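Local structure of phosphoglycolate phosphatase (Thermoplasma acidophilum, 1L6R) at residues A157-K162 and L167-I172; S205-D210 and F221-L226. The protein catalyses the magnesium-dependent hydrolysis of 2-phosphoglycolate to glycolate and phosphate, and less efficiently splits inorganic pyrophosphate. The protein carries 1 engineered substitution. All blocks are in the same frame, centred on the assembly; numbering follows the deposited sequence.

Contact 1 (A157-K162 and L167-I172); sequences AVNKLK and LEYDEI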
ATOM      1  N   ALA A 157      -1.106   4.025  -8.801  1.00 12.20           N
ATOM      2  CA  ALA A 157      -1.177   3.925 -10.259  1.00 12.78           C
ATOM      3  C   ALA A 157      -1.773   2.605 -10.753  1.00 12.05           C
ATOM      4  O   ALA A 157      -2.612   2.595 -11.661  1.00 13.21           O
ATOM      5  CB  ALA A 157       0.215   4.129 -10.868  1.00 11.79           C
ATOM      6  N   VAL A 158      -1.343   1.493 -10.167  1.00 12.25           N
ATOM      7  CA  VAL A 158      -1.848   0.184 -10.588  1.00 12.91           C
ATOM      8  C   VAL A 158      -3.335   0.064 -10.268  1.00 13.31           C
ATOM      9  O   VAL A 158      -4.102  -0.473 -11.065  1.00 13.60           O
ATOM     10  CB  VAL A 158      -1.029  -0.963  -9.933  1.00 12.62           C
ATOM     11  CG1 VAL A 158      -1.686  -2.308 -10.202  1.00 14.59           C
ATOM     12  CG2 VAL A 158       0.381  -0.973 -10.513  1.00 14.27           C
ATOM     13  N   ASN A 159      -3.753   0.563  -9.112  1.00 13.72           N
ATOM     14  CA  ASN A 159      -5.173   0.505  -8.796  1.00 14.95           C
ATOM     15  C   ASN A 159      -5.955   1.355  -9.791  1.00 15.51           C
ATOM     16  O   ASN A 159      -7.071   1.002 -10.171  1.00 16.35           O
ATOM     17  CB  ASN A 159      -5.438   0.986  -7.371  1.00 15.10           C
ATOM     18  CG  ASN A 159      -5.211  -0.101  -6.352  1.00 16.28           C
ATOM     19  OD1 ASN A 159      -5.648  -1.234  -6.538  1.00 19.87           O
ATOM     20  ND2 ASN A 159      -4.535   0.235  -5.268  1.00 16.62           N
ATOM     21  N   LYS A 160      -5.372   2.472 -10.218  1.00 14.76           N
ATOM     22  CA  LYS A 160      -6.039   3.341 -11.184  1.00 15.09           C
ATOM     23  C   LYS A 160      -6.193   2.610 -12.522  1.00 15.25           C
ATOM     24  O   LYS A 160      -7.235   2.698 -13.162  1.00 15.41           O
ATOM     25  CB  LYS A 160      -5.241   4.632 -11.360  1.00 17.31           C
ATOM     26  CG  LYS A 160      -5.852   5.598 -12.351  1.00 21.54           C
ATOM     27  CD  LYS A 160      -5.388   7.009 -12.071  1.00 25.63           C
ATOM     28  CE  LYS A 160      -5.960   7.516 -10.748  1.00 28.72           C
ATOM     29  NZ  LYS A 160      -7.449   7.551 -10.776  1.00 31.75           N
ATOM     30  N   LEU A 161      -5.157   1.891 -12.948  1.00 14.83           N
ATOM     31  CA  LEU A 161      -5.234   1.129 -14.196  1.00 14.52           C
ATOM     32  C   LEU A 161      -6.307   0.040 -14.081  1.00 15.75           C
ATOM     33  O   LEU A 161      -7.069  -0.203 -15.026  1.00 15.43           O
ATOM     34  CB  LEU A 161      -3.872   0.498 -14.505  1.00 14.15           C
ATOM     35  CG  LEU A 161      -2.772   1.471 -14.949  1.00 13.31           C
ATOM     36  CD1 LEU A 161      -1.430   0.785 -14.876  1.00 15.18           C
ATOM     37  CD2 LEU A 161      -3.048   1.952 -16.371  1.00 14.10           C
ATOM     38  N   LYS A 162      -6.362  -0.609 -12.923  1.00 15.55           N
ATOM     39  CA  LYS A 162      -7.344  -1.662 -12.681  1.00 16.59           C
ATOM     40  C   LYS A 162      -8.742  -1.103 -12.894  1.00 18.15           C
ATOM     41  O   LYS A 162      -9.570  -1.730 -13.557  1.00 17.64           O
ATOM     42  CB  LYS A 162      -7.196  -2.204 -11.258  1.00 15.50           C
ATOM     43  CG  LYS A 162      -8.278  -3.200 -10.846  1.00 17.97           C
ATOM     44  CD  LYS A 162      -7.927  -3.864  -9.525  1.00 18.31           C
ATOM     45  CE  LYS A 162      -9.064  -4.720  -8.993  1.00 21.23           C
ATOM     46  NZ  LYS A 162     -10.154  -3.867  -8.456  1.00 23.24           N
ATOM     47  N   LEU A 167     -10.507  -4.367 -14.638  1.00 18.53           N
ATOM     48  CA  LEU A 167      -9.819  -5.643 -14.501  1.00 18.76           C
ATOM     49  C   LEU A 167      -9.820  -6.186 -13.079  1.00 18.48           C
ATOM     50  O   LEU A 167     -10.118  -5.472 -12.122  1.00 19.71           O
ATOM     51  CB  LEU A 167      -8.356  -5.490 -14.932  1.00 19.64           C
ATOM     52  CG  LEU A 167      -8.057  -4.998 -16.346  1.00 19.97           C
ATOM     53  CD1 LEU A 167      -6.557  -4.821 -16.521  1.00 21.08           C
ATOM     54  CD2 LEU A 167      -8.591  -6.002 -17.347  1.00 21.53           C
ATOM     55  N   GLU A 168      -9.488  -7.468 -12.963  1.00 18.31           N
ATOM     56  CA  GLU A 168      -9.343  -8.110 -11.664  1.00 18.01           C
ATOM     57  C   GLU A 168      -7.833  -8.045 -11.429  1.00 17.63           C
ATOM     58  O   GLU A 168      -7.055  -7.945 -12.385  1.00 17.34           O
ATOM     59  CB  GLU A 168      -9.802  -9.570 -11.719  1.00 20.77           C
ATOM     60  CG  GLU A 168     -11.295  -9.755 -11.949  1.00 24.83           C
ATOM     61  CD  GLU A 168     -12.141  -9.035 -10.913  1.00 27.38           C
ATOM     62  OE1 GLU A 168     -11.799  -9.099  -9.711  1.00 28.37           O
ATOM     63  OE2 GLU A 168     -13.151  -8.409 -11.302  1.00 31.19           O
ATOM     64  N   TYR A 169      -7.405  -8.104 -10.176  1.00 17.55           N
ATOM     65  CA  TYR A 169      -5.981  -8.034  -9.882  1.00 16.22           C
ATOM     66  C   TYR A 169      -5.166  -9.125 -10.569  1.00 16.01           C
ATOM     67  O   TYR A 169      -4.037  -8.876 -11.000  1.00 16.28           O
ATOM     68  CB  TYR A 169      -5.736  -8.105  -8.369  1.00 15.52           C
ATOM     69  CG  TYR A 169      -5.981  -6.811  -7.615  1.00 14.72           C
ATOM     70  CD1 TYR A 169      -5.253  -5.650  -7.905  1.00 14.43           C
ATOM     71  CD2 TYR A 169      -6.902  -6.762  -6.568  1.00 14.50           C
ATOM     72  CE1 TYR A 169      -5.438  -4.473  -7.160  1.00 13.13           C
ATOM     73  CE2 TYR A 169      -7.092  -5.597  -5.820  1.00 13.02           C
ATOM     74  CZ  TYR A 169      -6.358  -4.463  -6.118  1.00 12.29           C
ATOM     75  OH  TYR A 169      -6.535  -3.338  -5.344  1.00 15.44           O
ATOM     76  N   ASP A 170      -5.726 -10.331 -10.670  1.00 16.77           N
ATOM     77  CA  ASP A 170      -5.016 -11.448 -11.292  1.00 17.79           C
ATOM     78  C   ASP A 170      -4.847 -11.317 -12.801  1.00 17.28           C
ATOM     79  O   ASP A 170      -4.194 -12.154 -13.427  1.00 18.56           O
ATOM     80  CB  ASP A 170      -5.690 -12.788 -10.945  1.00 21.87           C
ATOM     81  CG  ASP A 170      -7.115 -12.894 -11.465  0.72 23.94           C
ATOM     82  OD1 ASP A 170      -7.729 -13.967 -11.276  0.39 26.24           O
ATOM     83  OD2 ASP A 170      -7.629 -11.921 -12.056  0.42 25.23           O
ATOM     84  N   GLU A 171      -5.429 -10.265 -13.374  1.00 16.73           N
ATOM     85  CA  GLU A 171      -5.306 -10.001 -14.811  1.00 16.20           C
ATOM     86  C   GLU A 171      -4.222  -8.946 -15.052  1.00 16.28           C
ATOM     87  O   GLU A 171      -3.987  -8.522 -16.183  1.00 16.27           O
ATOM     88  CB  GLU A 171      -6.630  -9.491 -15.386  1.00 16.84           C
ATOM     89  CG  GLU A 171      -7.765 -10.519 -15.343  1.00 18.13           C
ATOM     90  CD  GLU A 171      -9.072  -9.967 -15.886  1.00 18.99           C
ATOM     91  OE1 GLU A 171      -9.566  -8.948 -15.355  1.00 19.47           O
ATOM     92  OE2 GLU A 171      -9.608 -10.553 -16.855  1.00 21.92           O
ATOM     93  N   ILE A 172      -3.560  -8.531 -13.976  1.00 15.35           N
ATOM     94  CA  ILE A 172      -2.509  -7.527 -14.063  1.00 13.78           C
ATOM     95  C   ILE A 172      -1.167  -8.124 -13.656  1.00 13.77           C
ATOM     96  O   ILE A 172      -1.066  -8.843 -12.658  1.00 13.51           O
ATOM     97  CB  ILE A 172      -2.814  -6.330 -13.118  1.00 13.91           C
ATOM     98  CG1 ILE A 172      -4.109  -5.640 -13.557  1.00 14.79           C
ATOM     99  CG2 ILE A 172      -1.636  -5.357 -13.092  1.00 13.84           C
ATOM    100  CD1 ILE A 172      -4.614  -4.605 -12.578  1.00 16.28           C
TER
HETATM  101  O   HOH W   1      -9.372  -2.817  -5.733  1.00 36.32           O
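Lys162 lies across one face of the Tyr169 ring, the two side chains meeting at about a right angle. Lys162 CD makes a CH-pi contact 3.6 Å from the centroid of the Tyr169 ring, displaced toward its rim. A bend at the last torsion (chi4 -74°) then keeps Lys162 NZ over the same face, in a cation-pi contact 4.6 Å from the Tyr169 centroid.

Polar bonds hold the phenol at its other end. Tyr169 OH donates to Asn159 OD1 at 2.6 Å, the hydroxyl lying 17° out of the amide's carbonyl plane, and OD1 sits at the ring edge. A water bridges the same hydroxyl to Lys162 NZ. Between the backbones, Leu167 N hydrogen-bonds to Lys162 O at 3.0 Å and ties the segment after the helix back to helix 154-164.

Apolar contacts are looser: Ile172 CD1 rests 3.8 Å from Lys162 CB, and Val158 CG1 faces Ile172 CG2. Asn159 and Tyr169 also pack against Tyr169 and Asn159 of the second subunit, so the polar end of the contact belongs to the dimer interface.

A leucine in place of Tyr169 would probably leave Asn159 OD1 without its donor and the lysine ammonium without its aromatic face. The contact joins the helix to the approach to strand 172-175 of the HAD core, and the ammonium of Lys162 over the ring face probably polarises the phenol of Tyr169 as a donor.

Contact 2 (S205-D210 and F221-L226); sequences SDFVSD and FKHFEL
Phe207 and His223 both carry CG opposite the backbone N (chi1 -179° and 179°), which extends the two rings from strand 207-208 and from the end of helix 215-223 until they overlap. The Phe207 and His223 rings form an offset stack, with centroids 4.0 Å apart and planes inclined by 19°. Phe207 CD1 lies over the centre of the imidazole and comes within 3.3 Å of His223 CD2, whereas His223 CG lies over the phenyl face, displaced toward the rim. The methylenes add to the overlap: His223 CB stands almost squarely above the Phe207 ring, 3.9 Å from its centroid, and Phe207 CB makes a CH-pi contact with the imidazole face.

Phe224 joins from beside the histidine. Its CD2 lies at the imidazole edge, while His223 ND1 is placed over the centre of the Phe224 ring. The far end of that ring reaches the strand, where Phe224 CZ is 4.1 Å from Phe207 CB and Asp206 CB lies at the ring edge, near its plane. The carboxylate of Asp206 is engaged by the backbone of Lys191, through OD2 and Lys191 N, and it is the methylene of Asp206 that meets Phe224.

Phe224 is also the first residue to leave the helical conformation. A Schellman motif closes the helix here, with Glu225 at positive phi as C-prime and Leu226 N bonded to Phe221 O at 2.7 Å. Behind the contact, Phe207 also touches Gln219 and Ile220, and Phe224 reaches Ala192 of the adjacent strand 190-193 and Leu173 of strand 172-175.

The chemistry is aromatic and dispersive, packing the C-terminal helix end onto an edge strand of the central sheet at the protein surface. If His223 were protonated, the phenyl faces beside it would probably help stabilise the charge.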
ATOM      1  N   SER A 205       7.613 -12.682  -5.822  1.00 13.60           N
ATOM      2  CA  SER A 205       7.377 -12.754  -7.264  1.00 14.13           C
ATOM      3  C   SER A 205       6.910 -14.125  -7.728  1.00 15.89           C
ATOM      4  O   SER A 205       7.301 -15.152  -7.172  1.00 17.48           O
ATOM      5  CB  SER A 205       8.648 -12.378  -8.034  1.00 14.16           C
ATOM      6  OG  SER A 205       8.941 -10.997  -7.897  1.00 14.50           O
ATOM      7  N   ASP A 206       6.057 -14.129  -8.750  1.00 14.80           N
ATOM      8  CA  ASP A 206       5.575 -15.380  -9.324  1.00 15.94           C
ATOM      9  C   ASP A 206       6.635 -15.947 -10.257  1.00 16.12           C
ATOM     10  O   ASP A 206       6.710 -17.153 -10.469  1.00 18.51           O
ATOM     11  CB  ASP A 206       4.279 -15.143 -10.093  1.00 16.29           C
ATOM     12  CG  ASP A 206       3.139 -14.785  -9.183  1.00 18.83           C
ATOM     13  OD1 ASP A 206       2.745 -15.652  -8.373  1.00 22.46           O
ATOM     14  OD2 ASP A 206       2.637 -13.648  -9.261  1.00 19.10           O
ATOM     15  N   PHE A 207       7.460 -15.071 -10.818  1.00 14.74           N
ATOM     16  CA  PHE A 207       8.517 -15.498 -11.715  1.00 14.95           C
ATOM     17  C   PHE A 207       9.732 -14.597 -11.550  1.00 13.23           C
ATOM     18  O   PHE A 207       9.624 -13.366 -11.641  1.00 14.74           O
ATOM     19  CB  PHE A 207       8.044 -15.452 -13.174  1.00 17.31           C
ATOM     20  CG  PHE A 207       9.082 -15.912 -14.160  1.00 16.70           C
ATOM     21  CD1 PHE A 207       9.419 -17.259 -14.258  1.00 17.90           C
ATOM     22  CD2 PHE A 207       9.742 -14.995 -14.975  1.00 17.06           C
ATOM     23  CE1 PHE A 207      10.397 -17.686 -15.156  1.00 17.95           C
ATOM     24  CE2 PHE A 207      10.717 -15.409 -15.873  1.00 17.88           C
ATOM     25  CZ  PHE A 207      11.048 -16.756 -15.967  1.00 17.44           C
ATOM     26  N   VAL A 208      10.880 -15.211 -11.282  1.00 13.53           N
ATOM     27  CA  VAL A 208      12.128 -14.470 -11.148  1.00 13.30           C
ATOM     28  C   VAL A 208      12.948 -14.797 -12.392  1.00 14.33           C
ATOM     29  O   VAL A 208      13.317 -15.953 -12.636  1.00 15.54           O
ATOM     30  CB  VAL A 208      12.922 -14.880  -9.886  1.00 13.83           C
ATOM     31  CG1 VAL A 208      14.222 -14.082  -9.816  1.00 14.78           C
ATOM     32  CG2 VAL A 208      12.087 -14.620  -8.633  1.00 13.53           C
ATOM     33  N   SER A 209      13.210 -13.778 -13.200  1.00 12.84           N
ATOM     34  CA  SER A 209      13.969 -13.966 -14.430  1.00 14.32           C
ATOM     35  C   SER A 209      15.449 -14.284 -14.209  1.00 14.89           C
ATOM     36  O   SER A 209      16.026 -13.981 -13.161  1.00 15.29           O
ATOM     37  CB  SER A 209      13.844 -12.707 -15.298  1.00 13.96           C
ATOM     38  OG  SER A 209      14.591 -12.832 -16.500  1.00 13.63           O
ATOM     39  N   ASP A 210      16.055 -14.917 -15.210  1.00 14.57           N
ATOM     40  CA  ASP A 210      17.481 -15.233 -15.182  1.00 14.07           C
ATOM     41  C   ASP A 210      18.254 -14.039 -15.741  1.00 13.49           C
ATOM     42  O   ASP A 210      19.485 -14.026 -15.725  1.00 15.57           O
ATOM     43  CB  ASP A 210      17.787 -16.452 -16.070  1.00 15.70           C
ATOM     44  CG  ASP A 210      17.066 -17.705 -15.618  1.00 18.19           C
ATOM     45  OD1 ASP A 210      17.310 -18.149 -14.476  1.00 21.01           O
ATOM     46  OD2 ASP A 210      16.257 -18.246 -16.404  1.00 19.77           O
ATOM     47  N   PHE A 221       7.638 -12.220 -20.375  1.00 15.88           N
ATOM     48  CA  PHE A 221       6.489 -12.310 -21.271  1.00 15.38           C
ATOM     49  C   PHE A 221       6.335 -13.732 -21.817  1.00 16.79           C
ATOM     50  O   PHE A 221       5.219 -14.255 -21.884  1.00 17.75           O
ATOM     51  CB  PHE A 221       6.628 -11.308 -22.430  1.00 15.52           C
ATOM     52  CG  PHE A 221       6.378  -9.864 -22.036  1.00 14.67           C
ATOM     53  CD1 PHE A 221       5.798  -9.533 -20.810  1.00 14.02           C
ATOM     54  CD2 PHE A 221       6.690  -8.835 -22.924  1.00 13.81           C
ATOM     55  CE1 PHE A 221       5.532  -8.196 -20.471  1.00 14.58           C
ATOM     56  CE2 PHE A 221       6.426  -7.490 -22.599  1.00 14.51           C
ATOM     57  CZ  PHE A 221       5.847  -7.174 -21.375  1.00 14.34           C
ATOM     58  N   LYS A 222       7.446 -14.356 -22.192  1.00 17.00           N
ATOM     59  CA  LYS A 222       7.395 -15.725 -22.710  1.00 19.32           C
ATOM     60  C   LYS A 222       6.866 -16.664 -21.639  1.00 19.53           C
ATOM     61  O   LYS A 222       6.034 -17.528 -21.912  1.00 20.79           O
ATOM     62  CB  LYS A 222       8.780 -16.195 -23.146  1.00 20.89           C
ATOM     63  CG  LYS A 222       9.286 -15.541 -24.416  0.79 23.41           C
ATOM     64  CD  LYS A 222      10.681 -16.034 -24.760  0.87 26.22           C
ATOM     65  CE  LYS A 222      11.187 -15.394 -26.041  0.22 28.56           C
ATOM     66  NZ  LYS A 222      11.195 -13.909 -25.943  0.71 30.39           N
ATOM     67  N   HIS A 223       7.350 -16.497 -20.415  1.00 18.61           N
ATOM     68  CA  HIS A 223       6.903 -17.343 -19.321  1.00 19.16           C
ATOM     69  C   HIS A 223       5.386 -17.304 -19.149  1.00 19.28           C
ATOM     70  O   HIS A 223       4.753 -18.337 -18.919  1.00 20.62           O
ATOM     71  CB  HIS A 223       7.580 -16.925 -18.015  1.00 19.39           C
ATOM     72  CG  HIS A 223       7.147 -17.728 -16.830  1.00 21.32           C
ATOM     73  ND1 HIS A 223       6.180 -17.296 -15.949  1.00 20.19           N
ATOM     74  CD2 HIS A 223       7.528 -18.955 -16.401  1.00 20.78           C
ATOM     75  CE1 HIS A 223       5.986 -18.221 -15.024  1.00 20.81           C
ATOM     76  NE2 HIS A 223       6.791 -19.237 -15.277  1.00 22.67           N
ATOM     77  N   PHE A 224       4.802 -16.114 -19.256  1.00 19.05           N
ATOM     78  CA  PHE A 224       3.363 -15.960 -19.104  1.00 19.60           C
ATOM     79  C   PHE A 224       2.596 -16.098 -20.426  1.00 20.42           C
ATOM     80  O   PHE A 224       1.422 -15.740 -20.514  1.00 20.63           O
ATOM     81  CB  PHE A 224       3.064 -14.609 -18.443  1.00 19.59           C
ATOM     82  CG  PHE A 224       3.462 -14.548 -16.993  1.00 19.92           C
ATOM     83  CD1 PHE A 224       2.784 -15.306 -16.040  1.00 21.16           C
ATOM     84  CD2 PHE A 224       4.522 -13.749 -16.580  1.00 18.45           C
ATOM     85  CE1 PHE A 224       3.155 -15.269 -14.697  1.00 21.27           C
ATOM     86  CE2 PHE A 224       4.903 -13.702 -15.242  1.00 19.77           C
ATOM     87  CZ  PHE A 224       4.218 -14.464 -14.295  1.00 20.26           C
ATOM     88  N   GLU A 225       3.273 -16.621 -21.443  1.00 21.29           N
ATOM     89  CA  GLU A 225       2.672 -16.830 -22.762  1.00 24.35           C
ATOM     90  C   GLU A 225       2.092 -15.546 -23.347  1.00 24.09           C
ATOM     91  O   GLU A 225       1.004 -15.549 -23.931  1.00 24.13           O
ATOM     92  CB  GLU A 225       1.573 -17.895 -22.680  1.00 27.05           C
ATOM     93  CG  GLU A 225       2.045 -19.241 -22.149  0.79 32.94           C
ATOM     94  CD  GLU A 225       0.934 -20.273 -22.118  0.59 35.53           C
ATOM     95  OE1 GLU A 225      -0.120 -19.996 -21.507  0.61 37.29           O
ATOM     96  OE2 GLU A 225       1.116 -21.363 -22.702  0.48 37.95           O
ATOM     97  N   LEU A 226       2.826 -14.448 -23.194  1.00 22.00           N
ATOM     98  CA  LEU A 226       2.387 -13.154 -23.701  1.00 23.28           C
ATOM     99  C   LEU A 226       3.139 -12.796 -24.978  1.00 24.09           C
ATOM    100  O   LEU A 226       2.790 -11.836 -25.659  1.00 24.50           O
ATOM    101  CB  LEU A 226       2.611 -12.071 -22.638  1.00 22.04           C
ATOM    102  CG  LEU A 226       1.804 -12.245 -21.346  1.00 22.24           C
ATOM    103  CD1 LEU A 226       2.248 -11.224 -20.308  1.00 21.65           C
ATOM    104  CD2 LEU A 226       0.319 -12.085 -21.652  1.00 22.51           C
TER

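Along the chain the contacts come in series, contact 1 closing before contact 2 opens, and their centres lie 18 Å apart. They do not touch, their nearest atoms being about 7 Å from each other. Both pack helices against the mixed central sheet of the HAD core: contact 1 leads from helix 154-164 into strand 172-175, and contact 2 sits at strand 207-208, with strand 190-193 between these two parallel strands. Arg190 spans part of the gap, bonding to the backbone of Ile172 and touching Asp206. Contact 1 faces the second subunit, whereas contact 2 lies away from the annotated sites and from the partner chain. Together they join helices 154-164 and 215-223 to the same sheet.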